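PDB 5WYB: probable enoyl-CoA hydratase/isomerase, which probably acts as a hydro-lyase on enoyl-CoA thioesters, as many members of the crotonase family do. Local coordinates for residues 61-66 / 206-211; 110-115 / 129-134; 159-164 / 188-193. The protein carries 1 engineered substitution. One frame throughout, in Å; residues are numbered along the deposited sequence.

Interaction 1 of 3, residues 61-66 / 206-211; sequences IYALVV and LLAAKV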
loop_
_atom_site.group_PDB
_atom_site.type_symbol
_atom_site.label_atom_id
_atom_site.label_comp_id
_atom_site.label_asym_id
_atom_site.label_seq_id
_atom_site.Cartn_x
_atom_site.Cartn_y
_atom_site.Cartn_z
ATOM N N ILE A 61 -19.779 -8.124 -27.939
ATOM C CA ILE A 61 -19.294 -9.216 -27.108
ATOM C C ILE A 61 -19.409 -8.788 -25.653
ATOM O O ILE A 61 -18.750 -7.832 -25.230
ATOM C CB ILE A 61 -17.844 -9.581 -27.454
ATOM C CG1 ILE A 61 -17.730 -10.009 -28.919
ATOM C CG2 ILE A 61 -17.326 -10.647 -26.523
ATOM C CD1 ILE A 61 -18.704 -11.085 -29.326
ATOM N N TYR A 62 -20.241 -9.489 -24.883
ATOM C CA TYR A 62 -20.383 -9.192 -23.466
ATOM C C TYR A 62 -19.733 -10.234 -22.571
ATOM O O TYR A 62 -19.580 -9.985 -21.372
ATOM C CB TYR A 62 -21.865 -9.057 -23.076
ATOM C CG TYR A 62 -22.677 -8.107 -23.931
ATOM C CD1 TYR A 62 -22.071 -7.076 -24.653
ATOM C CD2 TYR A 62 -24.055 -8.234 -24.008
ATOM C CE1 TYR A 62 -22.821 -6.213 -25.436
ATOM C CE2 TYR A 62 -24.813 -7.378 -24.786
ATOM C CZ TYR A 62 -24.194 -6.369 -25.497
ATOM O OH TYR A 62 -24.950 -5.518 -26.271
ATOM N N ALA A 63 -19.345 -11.383 -23.111
ATOM C CA ALA A 63 -18.873 -12.483 -22.286
ATOM C C ALA A 63 -17.881 -13.312 -23.083
ATOM O O ALA A 63 -17.675 -13.104 -24.280
ATOM C CB ALA A 63 -20.038 -13.346 -21.783
ATOM N N LEU A 64 -17.282 -14.279 -22.405
ATOM C CA LEU A 64 -16.195 -15.040 -22.991
ATOM C C LEU A 64 -16.095 -16.376 -22.274
ATOM O O LEU A 64 -16.159 -16.432 -21.043
ATOM C CB LEU A 64 -14.898 -14.242 -22.879
ATOM C CG LEU A 64 -13.579 -14.772 -23.407
ATOM C CD1 LEU A 64 -12.733 -13.599 -23.848
ATOM C CD2 LEU A 64 -12.877 -15.507 -22.310
ATOM N N VAL A 65 -15.943 -17.443 -23.049
ATOM C CA VAL A 65 -15.743 -18.791 -22.538
ATOM C C VAL A 65 -14.500 -19.352 -23.208
ATOM O O VAL A 65 -14.377 -19.291 -24.436
ATOM C CB VAL A 65 -16.961 -19.694 -22.820
ATOM C CG1 VAL A 65 -16.645 -21.127 -22.457
ATOM C CG2 VAL A 65 -18.195 -19.202 -22.078
ATOM N N VAL A 66 -13.572 -19.880 -22.420
ATOM C CA VAL A 66 -12.467 -20.650 -22.972
ATOM C C VAL A 66 -12.524 -22.065 -22.413
ATOM O O VAL A 66 -12.932 -22.292 -21.265
ATOM C CB VAL A 66 -11.087 -19.995 -22.728
ATOM C CG1 VAL A 66 -11.231 -18.631 -22.078
ATOM C CG2 VAL A 66 -10.171 -20.896 -21.904
ATOM N N LEU A 206 -24.149 -21.096 -21.072
ATOM C CA LEU A 206 -25.439 -20.681 -20.539
ATOM C C LEU A 206 -25.281 -19.655 -19.431
ATOM O O LEU A 206 -26.128 -18.768 -19.288
ATOM C CB LEU A 206 -26.224 -21.892 -20.029
ATOM C CG LEU A 206 -27.738 -21.702 -20.018
ATOM C CD1 LEU A 206 -28.240 -21.483 -21.434
ATOM C CD2 LEU A 206 -28.428 -22.896 -19.390
ATOM N N LEU A 207 -24.219 -19.763 -18.633
ATOM C CA LEU A 207 -23.905 -18.696 -17.692
ATOM C C LEU A 207 -23.476 -17.431 -18.422
ATOM O O LEU A 207 -23.796 -16.324 -17.982
ATOM C CB LEU A 207 -22.818 -19.153 -16.718
ATOM C CG LEU A 207 -22.473 -18.181 -15.593
ATOM C CD1 LEU A 207 -23.726 -17.718 -14.881
ATOM C CD2 LEU A 207 -21.500 -18.800 -14.608
ATOM N N ALA A 208 -22.779 -17.577 -19.549
ATOM C CA ALA A 208 -22.417 -16.422 -20.358
ATOM C C ALA A 208 -23.630 -15.774 -21.011
ATOM O O ALA A 208 -23.540 -14.631 -21.460
ATOM C CB ALA A 208 -21.401 -16.829 -21.424
ATOM N N ALA A 209 -24.761 -16.473 -21.074
ATOM C CA ALA A 209 -25.965 -15.861 -21.617
ATOM C C ALA A 209 -26.688 -15.015 -20.579
ATOM O O ALA A 209 -27.349 -14.034 -20.941
ATOM C CB ALA A 209 -26.904 -16.931 -22.168
ATOM N N LYS A 210 -26.589 -15.379 -19.299
ATOM C CA LYS A 210 -27.172 -14.543 -18.259
ATOM C C LYS A 210 -26.503 -13.178 -18.215
ATOM O O LYS A 210 -27.139 -12.186 -17.844
ATOM C CB LYS A 210 -27.067 -15.233 -16.896
ATOM C CG LYS A 210 -27.944 -16.464 -16.745
ATOM C CD LYS A 210 -27.839 -17.053 -15.347
ATOM C CE LYS A 210 -28.789 -18.235 -15.156
ATOM N NZ LYS A 210 -28.483 -19.381 -16.068
ATOM N N VAL A 211 -25.230 -13.106 -18.604
ATOM C CA VAL A 211 -24.504 -11.840 -18.564
ATOM C C VAL A 211 -25.021 -10.886 -19.627
ATOM O O VAL A 211 -25.149 -9.681 -19.388
ATOM C CB VAL A 211 -22.997 -12.094 -18.716
ATOM C CG1 VAL A 211 -22.247 -10.774 -18.754
ATOM C CG2 VAL A 211 -22.528 -12.977 -17.576
#

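Interaction 2 of 3, residues 110-115 / 129-134; sequences GVSIAA and LACDIR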
loop_
_atom_site.group_PDB
_atom_site.type_symbol
_atom_site.label_atom_id
_atom_site.label_comp_id
_atom_site.label_asym_id
_atom_site.label_seq_id
_atom_site.Cartn_x
_atom_site.Cartn_y
_atom_site.Cartn_z
ATOM N N GLY A 110 -15.581 -7.675 -20.470
ATOM C CA GLY A 110 -16.739 -8.438 -20.057
ATOM C C GLY A 110 -16.358 -9.521 -19.065
ATOM O O GLY A 110 -15.273 -9.521 -18.481
ATOM N N VAL A 111 -17.266 -10.472 -18.886
ATOM C CA VAL A 111 -17.030 -11.589 -17.978
ATOM C C VAL A 111 -16.476 -12.771 -18.765
ATOM O O VAL A 111 -16.886 -13.042 -19.899
ATOM C CB VAL A 111 -18.316 -11.964 -17.229
ATOM C CG1 VAL A 111 -19.303 -12.470 -18.199
ATOM C CG2 VAL A 111 -18.034 -13.028 -16.179
ATOM N N SER A 112 -15.513 -13.464 -18.168
ATOM C CA SER A 112 -14.860 -14.608 -18.780
ATOM C C SER A 112 -15.103 -15.831 -17.913
ATOM O O SER A 112 -14.943 -15.769 -16.689
ATOM C CB SER A 112 -13.366 -14.381 -18.919
ATOM O OG SER A 112 -12.781 -14.331 -17.628
ATOM N N ILE A 113 -15.458 -16.945 -18.545
ATOM C CA ILE A 113 -15.811 -18.167 -17.836
ATOM C C ILE A 113 -14.932 -19.302 -18.340
ATOM O O ILE A 113 -14.931 -19.612 -19.537
ATOM C CB ILE A 113 -17.302 -18.503 -18.011
ATOM C CG1 ILE A 113 -18.162 -17.425 -17.346
ATOM C CG2 ILE A 113 -17.597 -19.842 -17.401
ATOM C CD1 ILE A 113 -19.523 -17.273 -17.955
ATOM N N ALA A 114 -14.182 -19.916 -17.432
ATOM C CA ALA A 114 -13.380 -21.088 -17.756
ATOM C C ALA A 114 -14.239 -22.346 -17.629
ATOM O O ALA A 114 -14.759 -22.641 -16.551
ATOM C CB ALA A 114 -12.160 -21.172 -16.844
ATOM N N ALA A 115 -14.385 -23.081 -18.728
ATOM C CA ALA A 115 -15.134 -24.341 -18.748
ATOM C C ALA A 115 -14.123 -25.479 -18.719
ATOM O O ALA A 115 -13.675 -25.963 -19.755
ATOM C CB ALA A 115 -16.033 -24.425 -19.974
ATOM N N LEU A 129 -7.362 -19.612 -13.781
ATOM C CA LEU A 129 -7.287 -18.595 -12.738
ATOM C C LEU A 129 -7.401 -17.184 -13.312
ATOM O O LEU A 129 -7.909 -16.279 -12.643
ATOM C CB LEU A 129 -5.979 -18.744 -11.968
ATOM C CG LEU A 129 -5.807 -20.066 -11.229
ATOM C CD1 LEU A 129 -4.361 -20.240 -10.818
ATOM C CD2 LEU A 129 -6.716 -20.085 -10.020
ATOM N N ALA A 130 -6.955 -16.990 -14.554
ATOM C CA ALA A 130 -7.062 -15.688 -15.197
ATOM C C ALA A 130 -8.503 -15.329 -15.522
ATOM O O ALA A 130 -8.841 -14.143 -15.597
ATOM C CB ALA A 130 -6.211 -15.666 -16.464
ATOM N N CYS A 131 -9.361 -16.326 -15.727
ATOM C CA CYS A 131 -10.757 -16.060 -16.030
ATOM C C CYS A 131 -11.501 -15.620 -14.779
ATOM O O CYS A 131 -11.037 -15.800 -13.654
ATOM C CB CYS A 131 -11.434 -17.297 -16.616
ATOM S SG CYS A 131 -10.808 -17.799 -18.217
ATOM N N ASP A 132 -12.684 -15.046 -14.991
ATOM C CA ASP A 132 -13.489 -14.584 -13.865
ATOM C C ASP A 132 -14.109 -15.750 -13.103
ATOM O O ASP A 132 -14.059 -15.794 -11.869
ATOM C CB ASP A 132 -14.579 -13.631 -14.352
ATOM C CG ASP A 132 -14.018 -12.370 -14.966
ATOM O OD1 ASP A 132 -13.082 -11.778 -14.378
ATOM O OD2 ASP A 132 -14.517 -11.981 -16.043
ATOM N N ILE A 133 -14.717 -16.695 -13.816
ATOM C CA ILE A 133 -15.430 -17.804 -13.194
ATOM C C ILE A 133 -14.942 -19.115 -13.791
ATOM O O ILE A 133 -14.599 -19.196 -14.976
ATOM C CB ILE A 133 -16.959 -17.655 -13.364
ATOM C CG1 ILE A 133 -17.424 -16.286 -12.854
ATOM C CG2 ILE A 133 -17.697 -18.764 -12.628
ATOM C CD1 ILE A 133 -18.818 -15.904 -13.288
ATOM N N ARG A 134 -14.907 -20.152 -12.961
ATOM C CA ARG A 134 -14.473 -21.477 -13.372
ATOM C C ARG A 134 -15.604 -22.478 -13.175
ATOM O O ARG A 134 -16.240 -22.504 -12.118
ATOM C CB ARG A 134 -13.236 -21.901 -12.587
ATOM C CG ARG A 134 -11.976 -21.161 -12.995
ATOM C CD ARG A 134 -11.098 -20.900 -11.793
ATOM N NE ARG A 134 -11.769 -20.010 -10.858
ATOM C CZ ARG A 134 -11.799 -18.689 -10.984
ATOM N NH1 ARG A 134 -11.183 -18.106 -12.003
ATOM N NH2 ARG A 134 -12.448 -17.951 -10.094
#

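Interaction 3 of 3, residues 159-164 / 188-193; sequences QALPWL and IGLVEQ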
loop_
_atom_site.group_PDB
_atom_site.type_symbol
_atom_site.label_atom_id
_atom_site.label_comp_id
_atom_site.label_asym_id
_atom_site.label_seq_id
_atom_site.Cartn_x
_atom_site.Cartn_y
_atom_site.Cartn_z
ATOM N N GLN A 159 0.279 -15.954 -7.140
ATOM C CA GLN A 159 -0.590 -14.938 -6.569
ATOM C C GLN A 159 -2.060 -15.275 -6.715
ATOM O O GLN A 159 -2.833 -15.058 -5.785
ATOM C CB GLN A 159 -0.321 -13.571 -7.225
ATOM C CG GLN A 159 1.131 -13.133 -7.211
ATOM C CD GLN A 159 1.714 -13.153 -5.827
ATOM O OE1 GLN A 159 1.149 -12.590 -4.900
ATOM N NE2 GLN A 159 2.831 -13.837 -5.668
ATOM N N ALA A 160 -2.458 -15.809 -7.867
ATOM C CA ALA A 160 -3.869 -16.075 -8.105
ATOM C C ALA A 160 -4.371 -17.240 -7.258
ATOM O O ALA A 160 -5.463 -17.162 -6.686
ATOM C CB ALA A 160 -4.107 -16.339 -9.590
ATOM N N LEU A 161 -3.594 -18.324 -7.157
ATOM C CA LEU A 161 -4.079 -19.505 -6.442
ATOM C C LEU A 161 -4.372 -19.223 -4.971
ATOM O O LEU A 161 -5.502 -19.478 -4.540
ATOM C CB LEU A 161 -3.100 -20.674 -6.607
ATOM C CG LEU A 161 -3.564 -22.011 -6.013
ATOM C CD1 LEU A 161 -4.868 -22.471 -6.654
ATOM C CD2 LEU A 161 -2.497 -23.088 -6.156
ATOM N N PRO A 162 -3.439 -18.689 -4.164
ATOM C CA PRO A 162 -3.812 -18.367 -2.774
ATOM C C PRO A 162 -4.886 -17.306 -2.680
ATOM O O PRO A 162 -5.584 -17.235 -1.662
ATOM C CB PRO A 162 -2.492 -17.886 -2.157
ATOM C CG PRO A 162 -1.692 -17.402 -3.299
ATOM C CD PRO A 162 -2.054 -18.287 -4.457
ATOM N N TRP A 163 -5.040 -16.484 -3.703
ATOM C CA TRP A 163 -6.051 -15.442 -3.690
ATOM C C TRP A 163 -7.460 -16.047 -3.564
ATOM O O TRP A 163 -8.239 -15.532 -2.847
ATOM C CB TRP A 163 -5.911 -14.490 -4.877
ATOM C CG TRP A 163 -6.665 -13.197 -4.821
ATOM C CD1 TRP A 163 -7.642 -12.836 -5.605
ATOM C CD2 TRP A 163 -6.448 -12.113 -3.936
ATOM N NE1 TRP A 163 -8.083 -11.618 -5.299
ATOM C CE2 TRP A 163 -7.361 -11.137 -4.263
ATOM C CE3 TRP A 163 -5.572 -11.878 -2.901
ATOM C CZ2 TRP A 163 -7.431 -9.936 -3.599
ATOM C CZ3 TRP A 163 -5.647 -10.688 -2.247
ATOM C CH2 TRP A 163 -6.563 -9.737 -2.599
ATOM N N LEU A 164 -7.737 -17.138 -4.263
ATOM C CA LEU A 164 -9.012 -17.821 -4.166
ATOM C C LEU A 164 -9.118 -18.876 -3.078
ATOM O O LEU A 164 -10.057 -18.851 -2.339
ATOM C CB LEU A 164 -9.374 -18.552 -5.435
ATOM C CG LEU A 164 -9.773 -17.917 -6.750
ATOM C CD1 LEU A 164 -8.560 -17.373 -7.414
ATOM C CD2 LEU A 164 -10.447 -18.892 -7.678
ATOM N N ILE A 188 -12.772 -25.827 -1.775
ATOM C CA ILE A 188 -11.769 -24.866 -1.340
ATOM C C ILE A 188 -11.894 -23.519 -2.036
ATOM O O ILE A 188 -11.143 -22.595 -1.706
ATOM C CB ILE A 188 -10.350 -25.433 -1.533
ATOM C CG1 ILE A 188 -10.088 -25.721 -3.006
ATOM C CG2 ILE A 188 -10.165 -26.681 -0.700
ATOM C CD1 ILE A 188 -8.745 -26.347 -3.267
ATOM N N GLY A 189 -12.819 -23.374 -2.979
ATOM C CA GLY A 189 -13.005 -22.124 -3.685
ATOM C C GLY A 189 -12.272 -22.003 -5.002
ATOM O O GLY A 189 -12.371 -20.952 -5.654
ATOM N N LEU A 190 -11.539 -23.034 -5.421
ATOM C CA LEU A 190 -10.830 -22.957 -6.691
ATOM C C LEU A 190 -11.792 -22.880 -7.868
ATOM O O LEU A 190 -11.508 -22.189 -8.854
ATOM C CB LEU A 190 -9.886 -24.149 -6.835
ATOM C CG LEU A 190 -9.147 -24.327 -8.161
ATOM C CD1 LEU A 190 -8.330 -23.089 -8.526
ATOM C CD2 LEU A 190 -8.256 -25.552 -8.099
ATOM N N VAL A 191 -12.932 -23.574 -7.790
ATOM C CA VAL A 191 -13.982 -23.485 -8.797
ATOM C C VAL A 191 -15.273 -23.055 -8.120
ATOM O O VAL A 191 -15.443 -23.184 -6.906
ATOM C CB VAL A 191 -14.199 -24.808 -9.555
ATOM C CG1 VAL A 191 -12.926 -25.239 -10.249
ATOM C CG2 VAL A 191 -14.680 -25.883 -8.607
ATOM N N GLU A 192 -16.191 -22.533 -8.927
ATOM C CA GLU A 192 -17.475 -22.075 -8.414
ATOM C C GLU A 192 -18.616 -23.039 -8.698
ATOM O O GLU A 192 -19.625 -22.997 -7.991
ATOM C CB GLU A 192 -17.844 -20.706 -8.996
ATOM C CG GLU A 192 -16.959 -19.538 -8.531
ATOM C CD GLU A 192 -15.565 -19.640 -9.071
ATOM O OE1 GLU A 192 -15.418 -19.668 -10.312
ATOM O OE2 GLU A 192 -14.632 -19.738 -8.244
ATOM N N GLN A 193 -18.498 -23.882 -9.720
ATOM C CA GLN A 193 -19.565 -24.808 -10.067
ATOM C C GLN A 193 -18.955 -26.095 -10.598
ATOM O O GLN A 193 -18.078 -26.051 -11.465
ATOM C CB GLN A 193 -20.515 -24.203 -11.107
ATOM C CG GLN A 193 -21.706 -25.094 -11.418
ATOM C CD GLN A 193 -22.566 -24.586 -12.559
ATOM O OE1 GLN A 193 -22.176 -23.688 -13.297
ATOM N NE2 GLN A 193 -23.751 -25.169 -12.709
#

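Interaction 1 of 3, residues 61-66 / 206-211
Helix-on-sheet packing of the crotonase fold brings strand 63-66 under helix 206-211, with the methyl groups of A63 and A208 meeting at the middle of the contact. The two short segments run nearly antiparallel, at 168°, and their axes come within 8.2 Å, a close approach that the small residues on both sides permit. A63 and A208 have their CA atoms 5.6 Å apart and turn their CB atoms toward each other, so that A63 CB lies 3.8 Å from A208 CB. The same methyl of A63 also rests 3.7 Å from the carbonyl oxygen A208 O, a van der Waals contact with the helix backbone. One step of two residues along the strand, V65 presents the same face to the helix. Its CG1 stands anti to the backbone N (chi1 172°), and the other branch, CG2, does the touching, 4.0 Å from A208 CB; the alanine methyl thus meets both A63 and V65. L64, between them, points to the other side of the sheet, where I52 and L55 of helix 42-56 receive it. No hydrogen bond joins the two segments, and the contact is apolar and largely buried. The strand backbone bonds instead to its sheet neighbours, A63 and V65 to A28 and L64 to I113, while T27 and V111 add side chains around A63. A second subunit also covers the helix: its C176 packs on V211 and its E178 on L207 and K210. V211, three residues beyond A208, closes the contact: its CB is 4.4 Å from A63 CB, and its CG1 branch, extended away from its own backbone N, comes to 3.8 Å from the carbonyl oxygen Y62 O.

Interaction 2 of 3, residues 110-115 / 129-134
D132 OD2 is gripped from the strand by the backbone of S112, whose N donates to it at 2.8 Å. The bond is moderately straight (153° at the hydrogen) and meets the carboxylate on its anti side, somewhat out of plane. S112 OG makes a weak, longer bond to the same oxygen. That hydroxyl also accepts a hydrogen bond from D132 N, with S112 OG and D132 N 2.7 Å apart, so serine and aspartate each bind the other's backbone N-H with a side-chain oxygen. Chi1 of 67° tucks OG between the serine's own N and carbonyl carbon, placing S112 OG 3.1 Å from C131 CA. The other aspartate oxygen, OD1, forms salt bridges with K223 and with K171 of a second subunit; the two lysines would probably stabilise the negative charge of this buried carboxylate.

Beyond this pair the backbones join in parallel register. I133 N donates to S112 O at 3.0 Å in the carbonyl plane, and A114 N to I133 O at 2.6 Å, almost straight on to the carbonyl oxygen. I113 and I133 run alongside each other on one face, with I113 CG1 4.2 Å from I133 CB. A114 and R134 occupy the other face, where A114 CB also touches C131 SG at 3.9 Å. The arginine chain bends at chi2 and chi3 and folds back over the end of helix 123-130, where NH1 binds both A128 O and, just past the helix, C131 O; the latter lies at the edge of the guanidinium, although the donor stands 51° out of the carbonyl plane. Between strand 111-116 and its parallel neighbour 133-137 the chain passes through strand 119-121 of the second sheet and helix 123-130, a right-handed crossover in keeping with the beta-beta-alpha superhelix of the crotonase fold.

Interaction 3 of 3, residues 159-164 / 188-193
Apolar contact begins where the tips of two leucines meet, L161 CD1 lying 4.0 Å from L190 CD1. In both residues CG stands anti to the backbone N (chi1 -174° and 174°), which carries the methyls toward each other although neither CB is aimed across the gap; the two side chains lie oblique to one another. A170 and I174 of helix 167-174 also touch L161, and A185 touches L190.

L164 buries the most surface of any residue in the contact, and its methyl meets carbonyl oxygens. It points at the loop, and its CD2 branch lies 3.5 Å from G189 O and 3.7 Å from L190 O. Here the loop leaves helix 182-188 through a Schellman motif: G189, with its positive phi of 95°, turns the chain out of the helix and toward strand 193-195 of the crotonase-fold sheet. At this turn L164 O lies 3.9 Å from I188 O.

Polar bonds run to other parts of the fold, none joining the two segments. E192 OE1 accepts from the backbone N of R134 on strand 133-137, E192 OE2 forms a salt bridge with R134 NH2, and L190 O takes a weak bond from R134 NE. On the helix, Q159 NE2 donates to L225 O of a third subunit, and W163 NE1 binds E167 OE1 of a second subunit.

Overall arrangement
From the N terminus, strand 63-68 opens the longest loop, which interaction 1 closes 140 residues later. Interactions 2 and 3 both nest within it and follow each other in series: 110-115 closes with 129-134 before 159-164 opens toward 188-193. Interaction 1 touches interaction 2 through neighbouring strands (V66 O to A115 N 3.0 Å, a probable hydrogen bond) and through packing of V211 on V111. Interaction 2 meets interaction 3 where R134 packs on L164. Interactions 1 and 3, centres about 20 Å apart, do not touch. Interaction 1 joins the sheet to helix 200-211, interaction 2 pairs two strands, interaction 3 sets helix 157-165 against the loop before strand 193-195, and all three reach the second subunit.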